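Local coordinates for protein probable glutathione S-transferase (Bordetella bronchiseptica RB50, PDB 3H1N) that probably conjugates glutathione to electrophilic substrates, as glutathione S-transferases do, and forms a two-chain assembly, at residues Asp80-Ala85 against Leu91-Val96; Glu35-Ala40 against Ala85-Ile90; Arg108-Gln113 against Met161-Gln166; Asp120-Ala125 against Tyr189-Gly194. One frame throughout, in Å; residues are numbered along the deposited sequence.

Contact 1. Residues Asp80-Ala85 against Leu91-Val96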
loop_
_atom_site.group_PDB
_atom_site.type_symbol
_atom_site.label_atom_id
_atom_site.label_comp_id
_atom_site.label_asym_id
_atom_site.label_seq_id
_atom_site.Cartn_x
_atom_site.Cartn_y
_atom_site.Cartn_z
ATOM N N ASP B 80 3.482 20.023 -10.883
ATOM C CA ASP B 80 2.252 20.692 -11.311
ATOM C C ASP B 80 1.467 21.247 -10.116
ATOM O O ASP B 80 0.234 21.116 -10.049
ATOM C CB ASP B 80 1.389 19.699 -12.114
ATOM C CG ASP B 80 2.024 19.297 -13.442
ATOM O OD1 ASP B 80 1.867 18.126 -13.864
ATOM O OD2 ASP B 80 2.683 20.155 -14.065
ATOM N N GLY B 81 2.187 21.832 -9.159
ATOM C CA GLY B 81 1.566 22.478 -8.009
ATOM C C GLY B 81 1.192 21.550 -6.864
ATOM O O GLY B 81 0.710 21.996 -5.835
HETATM N N MSE B 82 1.442 20.260 -7.034
HETATM C CA MSE B 82 1.076 19.260 -6.034
HETATM C C MSE B 82 2.316 18.669 -5.378
HETATM O O MSE B 82 3.375 18.588 -5.993
HETATM C CB MSE B 82 0.270 18.139 -6.700
HETATM C CG MSE B 82 -1.087 18.603 -7.265
HETATM SE SE MSE B 82 -1.878 17.259 -8.428
HETATM C CE MSE B 82 -0.595 17.327 -9.921
ATOM N N THR B 83 2.176 18.266 -4.122
ATOM C CA THR B 83 3.169 17.438 -3.461
ATOM C C THR B 83 2.555 16.066 -3.269
ATOM O O THR B 83 1.633 15.902 -2.492
ATOM C CB THR B 83 3.584 18.034 -2.099
ATOM O OG1 THR B 83 4.015 19.384 -2.301
ATOM C CG2 THR B 83 4.731 17.204 -1.475
ATOM N N ILE B 84 3.067 15.079 -3.986
ATOM C CA ILE B 84 2.439 13.769 -4.051
ATOM C C ILE B 84 3.353 12.747 -3.380
ATOM O O ILE B 84 4.510 12.584 -3.788
ATOM C CB ILE B 84 2.163 13.343 -5.540
ATOM C CG1 ILE B 84 1.325 14.405 -6.270
ATOM C CG2 ILE B 84 1.490 11.945 -5.612
ATOM C CD1 ILE B 84 1.328 14.266 -7.808
ATOM N N ALA B 85 2.835 12.056 -2.370
ATOM C CA ALA B 85 3.615 11.029 -1.669
ATOM C C ALA B 85 2.950 9.654 -1.751
ATOM O O ALA B 85 1.814 9.545 -2.217
ATOM C CB ALA B 85 3.846 11.444 -0.208
ATOM N N LEU B 91 2.968 7.046 -8.746
ATOM C CA LEU B 91 2.922 6.328 -10.025
ATOM C C LEU B 91 1.536 6.387 -10.662
ATOM O O LEU B 91 1.437 6.549 -11.873
ATOM C CB LEU B 91 3.397 4.882 -9.863
ATOM C CG LEU B 91 4.894 4.667 -9.613
ATOM C CD1 LEU B 91 5.187 3.232 -9.136
ATOM C CD2 LEU B 91 5.699 5.009 -10.866
ATOM N N LEU B 92 0.481 6.273 -9.846
ATOM C CA LEU B 92 -0.899 6.493 -10.299
ATOM C C LEU B 92 -1.072 7.823 -11.082
ATOM O O LEU B 92 -1.758 7.867 -12.117
ATOM C CB LEU B 92 -1.873 6.467 -9.106
ATOM C CG LEU B 92 -3.367 6.574 -9.431
ATOM C CD1 LEU B 92 -3.888 5.296 -10.077
ATOM C CD2 LEU B 92 -4.190 6.940 -8.163
ATOM N N PHE B 93 -0.477 8.898 -10.570
ATOM C CA PHE B 93 -0.516 10.189 -11.247
ATOM C C PHE B 93 0.191 10.109 -12.598
ATOM O O PHE B 93 -0.343 10.568 -13.610
ATOM C CB PHE B 93 0.084 11.315 -10.375
ATOM C CG PHE B 93 0.381 12.568 -11.146
ATOM C CD1 PHE B 93 -0.663 13.368 -11.627
ATOM C CD2 PHE B 93 1.695 12.919 -11.441
ATOM C CE1 PHE B 93 -0.397 14.524 -12.373
ATOM C CE2 PHE B 93 1.983 14.080 -12.205
ATOM C CZ PHE B 93 0.937 14.879 -12.661
ATOM N N LEU B 94 1.384 9.518 -12.611
ATOM C CA LEU B 94 2.156 9.414 -13.856
ATOM C C LEU B 94 1.449 8.559 -14.893
ATOM O O LEU B 94 1.517 8.842 -16.100
ATOM C CB LEU B 94 3.563 8.871 -13.588
ATOM C CG LEU B 94 4.378 9.705 -12.593
ATOM C CD1 LEU B 94 5.756 9.092 -12.337
ATOM C CD2 LEU B 94 4.502 11.169 -13.068
ATOM N N GLY B 95 0.775 7.516 -14.415
ATOM C CA GLY B 95 -0.012 6.645 -15.282
ATOM C C GLY B 95 -1.168 7.363 -15.963
ATOM O O GLY B 95 -1.440 7.132 -17.146
ATOM N N VAL B 96 -1.850 8.228 -15.218
ATOM C CA VAL B 96 -3.009 8.931 -15.746
ATOM C C VAL B 96 -2.583 10.095 -16.627
ATOM O O VAL B 96 -3.146 10.297 -17.698
ATOM C CB VAL B 96 -3.975 9.407 -14.621
ATOM C CG1 VAL B 96 -5.002 10.391 -15.160
ATOM C CG2 VAL B 96 -4.678 8.216 -14.011
#
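The Phe93 ring meets three side chains of the 80-85 segment. Over one face lies CD1 of Ile84. This methyl sits 4.2 Å from the ring centroid, only 26° off the normal, so it makes a CH-pi contact. It reaches in at about a right angle to the phenylalanine side chain and bears on the part of the ring next to CB, with Ile84 CD1 3.9 Å from both CG and CD2 of Phe93. At the edge, near the ring plane, comes the carboxylate of Asp80. Its OD1 is 3.6 Å from Phe93 CZ, and the carboxylate plane is turned 74° from the ring. A negative oxygen beside the ring rim would suit the slight positive charge of the C-H edge. Met82, a selenomethionine, approaches obliquely, on the same side of the ring as Ile84 but out beyond its rim. Its chain bends about the CG-SE bond (chi3 -68°), which brings CE to 3.7 Å from Phe93 CE1. Phe93 itself carries CG opposite its backbone N (chi1 165°), and the ring leaves the helix toward the strand.

Tyr22 of strand 22-25 also touches Phe93 and Asp80. Ala106 and Leu109 of the second subunit pack on Met82 and Ile84. The contact passes from a buried isoleucine to an exposed aspartate at the turn. Strand 82-85 is an outer strand of the four-stranded sheet and pairs with strand 76-79. The helix that follows it, 87-97, folds back against it. This edge-strand and helix pairing belongs to the thioredoxin-like N-terminal domain of glutathione S-transferases.

Contact 2. Residues Glu35-Ala40 against Ala85-Ile90; sequences EFVRLA and AQTANI
Val37 lies against Thr87 and Ile90, and its branches divide the work. From CB, which points to the other helix, CG1 runs opposite the backbone N (chi1 178°) and reaches Ile90 CG2 at 3.8 Å. CG2, on the side of the backbone N, also meets that methyl, with 3.9 Å between Val37 CG2 and Ile90 CG2. The same CG2 is 4.1 Å from Thr87 CG2. Ile90 thus sets one methyl against both tips of the valine, and the two side chains meet at about a right angle. Thr87 CG2 has a second neighbour, Phe36 CB, at 3.7 Å. CB is the nearest atom of Phe36 to that methyl; the ring goes on to meet His190 edge-to-face.

Helices 34-43 and 87-97 are the first and third helices of the thioredoxin-like domain. They come close here: Val37 CA is 6.8 Å from Thr87 CA. Gln86 holds the N-cap position of helix 87-97 with an unusual backbone (phi 74°, psi 118°), consistent with that of the residue at this place in related enzymes. In those relatives this helix start borders the glutathione site, and it probably does so here. Gln86 NE2 bonds Asp120 of the second subunit.

Inside the helix start, Asn89 ND2 donates to Ala85 O at 3.1 Å, nearly in line with the carbonyl bond. On helix 34-43, Arg38 takes Glu35 side-on. Its NH1 and NE both bind Glu35 OE1, NH1 at 2.8 Å from that oxygen. Tyr229 binds Glu35 OE2, and Asp50 forms a salt bridge with Arg38 NH2.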
loop_
_atom_site.group_PDB
_atom_site.type_symbol
_atom_site.label_atom_id
_atom_site.label_comp_id
_atom_site.label_asym_id
_atom_site.label_seq_id
_atom_site.Cartn_x
_atom_site.Cartn_y
_atom_site.Cartn_z
ATOM N N GLU B 35 13.387 4.277 -6.383
ATOM C CA GLU B 35 13.706 3.605 -7.634
ATOM C C GLU B 35 12.487 3.267 -8.487
ATOM O O GLU B 35 12.571 3.333 -9.710
ATOM C CB GLU B 35 14.558 2.357 -7.387
ATOM C CG GLU B 35 15.303 1.849 -8.619
ATOM C CD GLU B 35 16.306 2.853 -9.189
ATOM O OE1 GLU B 35 16.693 3.827 -8.503
ATOM O OE2 GLU B 35 16.710 2.662 -10.346
ATOM N N PHE B 36 11.358 2.933 -7.863
ATOM C CA PHE B 36 10.145 2.642 -8.635
ATOM C C PHE B 36 9.681 3.886 -9.407
ATOM O O PHE B 36 9.275 3.805 -10.576
ATOM C CB PHE B 36 9.029 2.104 -7.740
ATOM C CG PHE B 36 9.338 0.765 -7.116
ATOM C CD1 PHE B 36 9.128 -0.421 -7.828
ATOM C CD2 PHE B 36 9.823 0.688 -5.808
ATOM C CE1 PHE B 36 9.401 -1.660 -7.244
ATOM C CE2 PHE B 36 10.112 -0.553 -5.216
ATOM C CZ PHE B 36 9.903 -1.727 -5.940
ATOM N N VAL B 37 9.798 5.042 -8.770
ATOM C CA VAL B 37 9.410 6.304 -9.399
ATOM C C VAL B 37 10.418 6.695 -10.483
ATOM O O VAL B 37 10.029 7.081 -11.601
ATOM C CB VAL B 37 9.230 7.427 -8.348
ATOM C CG1 VAL B 37 8.869 8.755 -9.023
ATOM C CG2 VAL B 37 8.167 7.038 -7.350
ATOM N N ARG B 38 11.703 6.553 -10.153
ATOM C CA ARG B 38 12.804 6.937 -11.026
ATOM C C ARG B 38 12.766 6.140 -12.334
ATOM O O ARG B 38 12.996 6.702 -13.409
ATOM C CB ARG B 38 14.140 6.708 -10.292
ATOM C CG ARG B 38 15.344 7.441 -10.839
ATOM C CD ARG B 38 16.335 7.831 -9.720
ATOM N NE ARG B 38 16.408 6.784 -8.718
ATOM C CZ ARG B 38 16.222 6.950 -7.410
ATOM N NH1 ARG B 38 16.285 5.894 -6.615
ATOM N NH2 ARG B 38 16.030 8.155 -6.891
ATOM N N LEU B 39 12.474 4.837 -12.251
ATOM C CA LEU B 39 12.348 4.017 -13.468
ATOM C C LEU B 39 11.249 4.527 -14.406
ATOM O O LEU B 39 11.447 4.630 -15.602
ATOM C CB LEU B 39 12.118 2.534 -13.127
ATOM C CG LEU B 39 13.340 1.758 -12.623
ATOM C CD1 LEU B 39 12.905 0.453 -11.984
ATOM C CD2 LEU B 39 14.346 1.500 -13.749
ATOM N N ALA B 40 10.089 4.856 -13.850
ATOM C CA ALA B 40 8.986 5.364 -14.657
ATOM C C ALA B 40 9.290 6.707 -15.321
ATOM O O ALA B 40 8.949 6.911 -16.489
ATOM C CB ALA B 40 7.719 5.458 -13.804
ATOM N N ALA B 85 2.835 12.056 -2.370
ATOM C CA ALA B 85 3.615 11.029 -1.669
ATOM C C ALA B 85 2.950 9.654 -1.751
ATOM O O ALA B 85 1.814 9.545 -2.217
ATOM C CB ALA B 85 3.846 11.444 -0.208
ATOM N N GLN B 86 3.648 8.635 -1.240
ATOM C CA GLN B 86 3.334 7.206 -1.433
ATOM C C GLN B 86 3.693 6.761 -2.858
ATOM O O GLN B 86 3.146 7.279 -3.849
ATOM C CB GLN B 86 1.882 6.854 -1.060
ATOM C CG GLN B 86 1.548 6.932 0.458
ATOM C CD GLN B 86 1.986 5.668 1.219
ATOM O OE1 GLN B 86 2.512 4.738 0.626
ATOM N NE2 GLN B 86 1.754 5.639 2.526
ATOM N N THR B 87 4.629 5.815 -2.948
ATOM C CA THR B 87 5.153 5.351 -4.229
ATOM C C THR B 87 4.048 5.000 -5.230
ATOM O O THR B 87 4.083 5.475 -6.367
ATOM C CB THR B 87 6.133 4.156 -4.056
ATOM O OG1 THR B 87 7.172 4.533 -3.145
ATOM C CG2 THR B 87 6.755 3.757 -5.403
ATOM N N ALA B 88 3.078 4.193 -4.805
ATOM C CA ALA B 88 1.954 3.791 -5.668
ATOM C C ALA B 88 1.092 4.982 -6.134
ATOM O O ALA B 88 0.556 4.969 -7.252
ATOM C CB ALA B 88 1.081 2.756 -4.951
ATOM N N ASN B 89 0.932 5.970 -5.252
ATOM C CA ASN B 89 0.173 7.204 -5.533
ATOM C C ASN B 89 0.914 8.091 -6.551
ATOM O O ASN B 89 0.310 8.567 -7.511
ATOM C CB ASN B 89 -0.065 7.959 -4.224
ATOM C CG ASN B 89 -1.138 9.049 -4.331
ATOM O OD1 ASN B 89 -2.184 8.879 -4.956
ATOM N ND2 ASN B 89 -0.871 10.172 -3.690
ATOM N N ILE B 90 2.214 8.291 -6.353
ATOM C CA ILE B 90 3.034 9.021 -7.327
ATOM C C ILE B 90 2.862 8.372 -8.699
ATOM O O ILE B 90 2.570 9.054 -9.680
ATOM C CB ILE B 90 4.523 9.100 -6.898
ATOM C CG1 ILE B 90 4.654 9.908 -5.587
ATOM C CG2 ILE B 90 5.384 9.709 -8.016
ATOM C CD1 ILE B 90 5.999 9.705 -4.879
#

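Contact 3. Residues Arg108-Gln113 against Met161-Gln166; sequences RLWVNQ and MQYFEQ
Trp110 and Tyr163 reach each other because both send CG opposite the backbone N, with chi1 172° and 177°. Each ring then reaches into the gap between helices 105-127 and 142-167 from its own helix. Gln113 has CG between its backbone N and carbonyl carbon (chi1 76°), and an extended chain carries its amide to the same place. The backbones stay far apart here: the nearest CA atoms, of Gln113 and Phe164, are 11.8 Å apart.

Tyr163 OH is the meeting point. It approaches the indole obliquely, 3.5 Å from Trp110 CZ3. The Gln113 amide is nearly parallel to the tyrosine ring, but Gln113 NE2 and Tyr163 OH are 3.8 Å apart and make no direct bond. A water links them. It donates to Tyr163 OH at 2.7 Å and has weak bonds to Gln113 NE2 and Gln113 O.

The polar atoms have their stronger partners outside the two segments. Trp110 NE1 bonds Leu175 O, and Gln113 OE1 holds Ala85 N of the second subunit. Phe72 of the second subunit, from the loop before strand 76-79, meets the Tyr163 ring edge-to-face, a placement that may correspond to the aromatic lock-and-key of some glutathione S-transferase dimers. The Tyr163 hydroxyl is shared between the water, from which it accepts, and Pro70 O of the second subunit, to which it donates, which places this contact at the dimer interface.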
loop_
_atom_site.group_PDB
_atom_site.type_symbol
_atom_site.label_atom_id
_atom_site.label_comp_id
_atom_site.label_asym_id
_atom_site.label_seq_id
_atom_site.Cartn_x
_atom_site.Cartn_y
_atom_site.Cartn_z
ATOM N N ARG B 108 -6.630 0.971 -15.385
ATOM C CA ARG B 108 -5.963 1.807 -14.379
ATOM C C ARG B 108 -6.048 1.184 -13.004
ATOM O O ARG B 108 -5.057 1.152 -12.282
ATOM C CB ARG B 108 -6.586 3.217 -14.362
ATOM C CG ARG B 108 -6.022 4.111 -15.443
ATOM C CD ARG B 108 -6.972 5.204 -15.866
ATOM N NE ARG B 108 -6.359 5.992 -16.935
ATOM C CZ ARG B 108 -6.707 7.233 -17.268
ATOM N NH1 ARG B 108 -7.680 7.862 -16.609
ATOM N NH2 ARG B 108 -6.069 7.848 -18.260
ATOM N N LEU B 109 -7.246 0.705 -12.645
ATOM C CA LEU B 109 -7.456 0.017 -11.374
ATOM C C LEU B 109 -6.620 -1.260 -11.279
ATOM O O LEU B 109 -6.100 -1.580 -10.206
ATOM C CB LEU B 109 -8.935 -0.292 -11.163
ATOM C CG LEU B 109 -9.833 0.936 -10.964
ATOM C CD1 LEU B 109 -11.307 0.583 -11.058
ATOM C CD2 LEU B 109 -9.504 1.648 -9.647
ATOM N N TRP B 110 -6.507 -1.983 -12.398
ATOM C CA TRP B 110 -5.706 -3.208 -12.474
ATOM C C TRP B 110 -4.229 -2.907 -12.252
ATOM O O TRP B 110 -3.572 -3.572 -11.448
ATOM C CB TRP B 110 -5.953 -3.934 -13.810
ATOM C CG TRP B 110 -5.075 -5.131 -14.140
ATOM C CD1 TRP B 110 -4.352 -5.315 -15.296
ATOM C CD2 TRP B 110 -4.848 -6.301 -13.336
ATOM N NE1 TRP B 110 -3.691 -6.530 -15.257
ATOM C CE2 TRP B 110 -3.982 -7.154 -14.070
ATOM C CE3 TRP B 110 -5.291 -6.712 -12.064
ATOM C CZ2 TRP B 110 -3.540 -8.392 -13.568
ATOM C CZ3 TRP B 110 -4.862 -7.946 -11.566
ATOM C CH2 TRP B 110 -3.989 -8.771 -12.318
ATOM N N VAL B 111 -3.712 -1.895 -12.946
ATOM C CA VAL B 111 -2.329 -1.477 -12.754
ATOM C C VAL B 111 -2.066 -1.007 -11.310
ATOM O O VAL B 111 -1.025 -1.334 -10.730
ATOM C CB VAL B 111 -1.874 -0.441 -13.833
ATOM C CG1 VAL B 111 -0.487 0.141 -13.514
ATOM C CG2 VAL B 111 -1.831 -1.121 -15.190
ATOM N N ASN B 112 -3.009 -0.255 -10.749
ATOM C CA ASN B 112 -2.884 0.234 -9.381
ATOM C C ASN B 112 -2.803 -0.926 -8.374
ATOM O O ASN B 112 -1.918 -0.930 -7.509
ATOM C CB ASN B 112 -4.036 1.194 -9.021
ATOM C CG ASN B 112 -3.820 1.904 -7.686
ATOM O OD1 ASN B 112 -2.736 2.413 -7.411
ATOM N ND2 ASN B 112 -4.874 1.960 -6.856
ATOM N N GLN B 113 -3.666 -1.931 -8.517
ATOM C CA GLN B 113 -3.587 -3.053 -7.588
ATOM C C GLN B 113 -2.336 -3.897 -7.780
ATOM O O GLN B 113 -1.775 -4.383 -6.807
ATOM C CB GLN B 113 -4.855 -3.909 -7.553
ATOM C CG GLN B 113 -5.087 -4.847 -8.704
ATOM C CD GLN B 113 -6.333 -5.697 -8.477
ATOM O OE1 GLN B 113 -7.435 -5.176 -8.422
ATOM N NE2 GLN B 113 -6.152 -7.004 -8.331
HETATM N N MSE B 161 5.367 -14.574 -6.650
HETATM C CA MSE B 161 5.892 -14.830 -7.985
HETATM C C MSE B 161 4.894 -15.588 -8.865
HETATM O O MSE B 161 4.703 -15.238 -10.044
HETATM C CB MSE B 161 7.265 -15.521 -7.924
HETATM C CG MSE B 161 8.350 -14.554 -7.427
HETATM SE SE MSE B 161 10.065 -15.383 -7.140
HETATM C CE MSE B 161 10.665 -15.430 -8.970
ATOM N N GLN B 162 4.255 -16.607 -8.292
ATOM C CA GLN B 162 3.185 -17.340 -8.985
ATOM C C GLN B 162 2.050 -16.401 -9.379
ATOM O O GLN B 162 1.503 -16.506 -10.476
ATOM C CB GLN B 162 2.631 -18.482 -8.124
ATOM C CG GLN B 162 1.744 -19.491 -8.898
ATOM C CD GLN B 162 2.525 -20.303 -9.929
ATOM O OE1 GLN B 162 2.795 -19.839 -11.035
ATOM N NE2 GLN B 162 2.888 -21.522 -9.563
ATOM N N TYR B 163 1.707 -15.481 -8.483
ATOM C CA TYR B 163 0.672 -14.491 -8.770
ATOM C C TYR B 163 1.023 -13.669 -10.008
ATOM O O TYR B 163 0.205 -13.563 -10.931
ATOM C CB TYR B 163 0.380 -13.596 -7.555
ATOM C CG TYR B 163 -0.642 -12.532 -7.863
ATOM C CD1 TYR B 163 -2.001 -12.851 -7.961
ATOM C CD2 TYR B 163 -0.251 -11.210 -8.086
ATOM C CE1 TYR B 163 -2.949 -11.880 -8.270
ATOM C CE2 TYR B 163 -1.198 -10.226 -8.382
ATOM C CZ TYR B 163 -2.543 -10.573 -8.456
ATOM O OH TYR B 163 -3.459 -9.601 -8.769
ATOM N N PHE B 164 2.247 -13.141 -10.061
ATOM C CA PHE B 164 2.664 -12.383 -11.235
ATOM C C PHE B 164 2.740 -13.224 -12.494
ATOM O O PHE B 164 2.360 -12.752 -13.568
ATOM C CB PHE B 164 3.927 -11.553 -10.965
ATOM C CG PHE B 164 3.712 -10.532 -9.873
ATOM C CD1 PHE B 164 2.716 -9.565 -10.014
ATOM C CD2 PHE B 164 4.465 -10.561 -8.704
ATOM C CE1 PHE B 164 2.468 -8.625 -8.988
ATOM C CE2 PHE B 164 4.230 -9.610 -7.673
ATOM C CZ PHE B 164 3.240 -8.657 -7.827
ATOM N N GLU B 165 3.151 -14.482 -12.351
ATOM C CA GLU B 165 3.138 -15.413 -13.474
ATOM C C GLU B 165 1.736 -15.564 -14.092
ATOM O O GLU B 165 1.592 -15.633 -15.319
ATOM C CB GLU B 165 3.690 -16.782 -13.059
ATOM C CG GLU B 165 3.861 -17.775 -14.231
ATOM C CD GLU B 165 4.988 -17.399 -15.187
ATOM O OE1 GLU B 165 5.746 -16.463 -14.876
ATOM O OE2 GLU B 165 5.121 -18.037 -16.262
ATOM N N GLN B 166 0.720 -15.624 -13.238
ATOM C CA GLN B 166 -0.673 -15.747 -13.691
ATOM C C GLN B 166 -1.226 -14.441 -14.245
ATOM O O GLN B 166 -1.929 -14.447 -15.249
ATOM C CB GLN B 166 -1.590 -16.302 -12.585
ATOM C CG GLN B 166 -1.181 -17.690 -12.048
ATOM C CD GLN B 166 -0.702 -18.662 -13.140
ATOM O OE1 GLN B 166 0.476 -19.034 -13.185
ATOM N NE2 GLN B 166 -1.612 -19.076 -14.009
HETATM O O HOH W 1 -3.066 -7.489 -7.149
#

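Contact 4. Residues Asp120-Ala125 against Tyr189-Gly194; sequences DLTAEA and YHVVEG
Leu121 and Thr122 both face Val191, in the all-helical C-terminal domain of the glutathione S-transferase fold. Helix 105-127 and helix 183-198 pack together here, and the latter is the central helix of that domain. The backbones approach closely, with Thr122 CA 6.6 Å from Val191 CA.

Val191 points its CB at the other helix. Its CG2 runs opposite the backbone N and meets both partners. CG1 takes the crowded position between N and the carbonyl carbon (chi1 77°). Leu121 also points its CB across, and the two side chains cross obliquely. Its branch CD2 does the touching: Leu121 CD2 is 3.8 Å from Val191 CG2 and 4.2 Å from Val191 CG1. The forked end of the valine is therefore met by one methyl of the leucine. Leu121 CG also lies 3.8 Å from Val191 CG2.

Thr122 is placed differently. Its CB neither points to the other helix nor turns from it. With chi1 near -65° its hydroxyl lies on the side of the backbone N, and this oxygen is the atom that meets the valine. The hydroxyl is satisfied within its own helix: it bonds Ile118 O, one turn back.

Other parts of the chain close round the pair. Phe152 and Phe160 of helix 142-167 touch Leu121. Phe243, from the C-terminal loop, packs on Val191, and Phe36 of the N-terminal domain touches Thr122. The closest approach between the two segments is Thr122 OG1 to Val191 CG2, at 3.5 Å.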
loop_
_atom_site.group_PDB
_atom_site.type_symbol
_atom_site.label_atom_id
_atom_site.label_comp_id
_atom_site.label_asym_id
_atom_site.label_seq_id
_atom_site.Cartn_x
_atom_site.Cartn_y
_atom_site.Cartn_z
ATOM N N ASP B 120 3.606 -4.517 -1.547
ATOM C CA ASP B 120 3.531 -5.509 -0.453
ATOM C C ASP B 120 4.769 -6.413 -0.419
ATOM O O ASP B 120 5.380 -6.582 0.637
ATOM C CB ASP B 120 2.232 -6.350 -0.501
ATOM C CG ASP B 120 0.980 -5.524 -0.250
ATOM O OD1 ASP B 120 1.053 -4.525 0.494
ATOM O OD2 ASP B 120 -0.094 -5.875 -0.785
ATOM N N LEU B 121 5.157 -6.960 -1.571
ATOM C CA LEU B 121 6.326 -7.827 -1.672
ATOM C C LEU B 121 7.617 -7.091 -1.293
ATOM O O LEU B 121 8.470 -7.629 -0.564
ATOM C CB LEU B 121 6.423 -8.422 -3.082
ATOM C CG LEU B 121 7.696 -9.202 -3.479
ATOM C CD1 LEU B 121 7.968 -10.346 -2.476
ATOM C CD2 LEU B 121 7.567 -9.749 -4.900
ATOM N N THR B 122 7.735 -5.857 -1.782
ATOM C CA THR B 122 8.869 -4.982 -1.507
ATOM C C THR B 122 9.011 -4.716 0.005
ATOM O O THR B 122 10.095 -4.837 0.562
ATOM C CB THR B 122 8.730 -3.654 -2.342
ATOM O OG1 THR B 122 8.817 -3.961 -3.750
ATOM C CG2 THR B 122 9.807 -2.645 -1.971
ATOM N N ALA B 123 7.913 -4.367 0.669
ATOM C CA ALA B 123 7.941 -4.172 2.114
ATOM C C ALA B 123 8.331 -5.456 2.869
ATOM O O ALA B 123 9.051 -5.399 3.890
ATOM C CB ALA B 123 6.598 -3.638 2.613
ATOM N N GLU B 124 7.870 -6.602 2.366
ATOM C CA GLU B 124 8.229 -7.892 2.969
ATOM C C GLU B 124 9.712 -8.177 2.777
ATOM O O GLU B 124 10.349 -8.727 3.678
ATOM C CB GLU B 124 7.354 -9.046 2.446
ATOM C CG GLU B 124 5.915 -8.955 2.938
ATOM C CD GLU B 124 5.083 -10.229 2.721
ATOM O OE1 GLU B 124 5.652 -11.337 2.660
ATOM O OE2 GLU B 124 3.835 -10.117 2.668
ATOM N N ALA B 125 10.268 -7.770 1.636
ATOM C CA ALA B 125 11.714 -7.924 1.393
ATOM C C ALA B 125 12.552 -7.072 2.357
ATOM O O ALA B 125 13.722 -7.399 2.644
ATOM C CB ALA B 125 12.058 -7.616 -0.067
ATOM N N TYR B 189 9.783 -5.699 -12.920
ATOM C CA TYR B 189 11.183 -5.921 -13.267
ATOM C C TYR B 189 12.074 -5.581 -12.062
ATOM O O TYR B 189 12.982 -6.352 -11.707
ATOM C CB TYR B 189 11.591 -5.113 -14.523
ATOM C CG TYR B 189 13.029 -4.637 -14.495
ATOM C CD1 TYR B 189 14.064 -5.410 -15.032
ATOM C CD2 TYR B 189 13.355 -3.405 -13.927
ATOM C CE1 TYR B 189 15.369 -4.975 -14.972
ATOM C CE2 TYR B 189 14.648 -2.976 -13.854
ATOM C CZ TYR B 189 15.646 -3.747 -14.377
ATOM O OH TYR B 189 16.931 -3.287 -14.299
ATOM N N HIS B 190 11.798 -4.443 -11.415
ATOM C CA HIS B 190 12.669 -3.997 -10.338
ATOM C C HIS B 190 12.610 -4.891 -9.099
ATOM O O HIS B 190 13.648 -5.181 -8.497
ATOM C CB HIS B 190 12.450 -2.523 -9.951
ATOM C CG HIS B 190 13.428 -2.040 -8.919
ATOM N ND1 HIS B 190 14.772 -1.893 -9.187
ATOM C CD2 HIS B 190 13.270 -1.735 -7.609
ATOM C CE1 HIS B 190 15.397 -1.488 -8.095
ATOM N NE2 HIS B 190 14.504 -1.378 -7.122
ATOM N N VAL B 191 11.413 -5.319 -8.712
ATOM C CA VAL B 191 11.290 -6.212 -7.562
ATOM C C VAL B 191 12.008 -7.566 -7.826
ATOM O O VAL B 191 12.625 -8.146 -6.914
ATOM C CB VAL B 191 9.808 -6.338 -7.064
ATOM C CG1 VAL B 191 8.965 -7.271 -7.968
ATOM C CG2 VAL B 191 9.784 -6.796 -5.617
ATOM N N VAL B 192 11.993 -8.031 -9.079
ATOM C CA VAL B 192 12.728 -9.249 -9.431
ATOM C C VAL B 192 14.254 -9.000 -9.350
ATOM O O VAL B 192 15.006 -9.865 -8.865
ATOM C CB VAL B 192 12.308 -9.815 -10.827
ATOM C CG1 VAL B 192 13.228 -10.946 -11.262
ATOM C CG2 VAL B 192 10.851 -10.292 -10.801
ATOM N N GLU B 193 14.705 -7.822 -9.798
ATOM C CA GLU B 193 16.115 -7.447 -9.631
ATOM C C GLU B 193 16.510 -7.470 -8.169
ATOM O O GLU B 193 17.583 -7.966 -7.829
ATOM C CB GLU B 193 16.413 -6.037 -10.176
ATOM C CG GLU B 193 16.581 -5.960 -11.669
ATOM C CD GLU B 193 17.820 -6.683 -12.144
ATOM O OE1 GLU B 193 18.943 -6.328 -11.718
ATOM O OE2 GLU B 193 17.672 -7.619 -12.950
ATOM N N GLY B 194 15.651 -6.901 -7.330
ATOM C CA GLY B 194 15.871 -6.858 -5.888
ATOM C C GLY B 194 15.975 -8.239 -5.254
ATOM O O GLY B 194 16.858 -8.478 -4.431
#

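Contacts 2 and 4 lie deepest, each about 7 Å from the chain centre. Only contact 2 is carbon on carbon across its segments; contact 4 is mostly aliphatic, with one threonine hydroxyl bonded within its own helix. They touch through Phe36 on Thr122 and Glu35 and Leu39 on His190, which joins the two domains. Contact 1 lies about 16 Å from the chain centre, and a carboxylate shares the ring with aliphatic groups. It shares Ala85 and helix 87-97 with contact 2. Contact 3 is buried and more polar, with a water between tyrosine and glutamine. It uses helix 105-127, as contact 4 does. Contacts 1, 2 and 3 lie against the second subunit; contact 4 meets it only through Asp120.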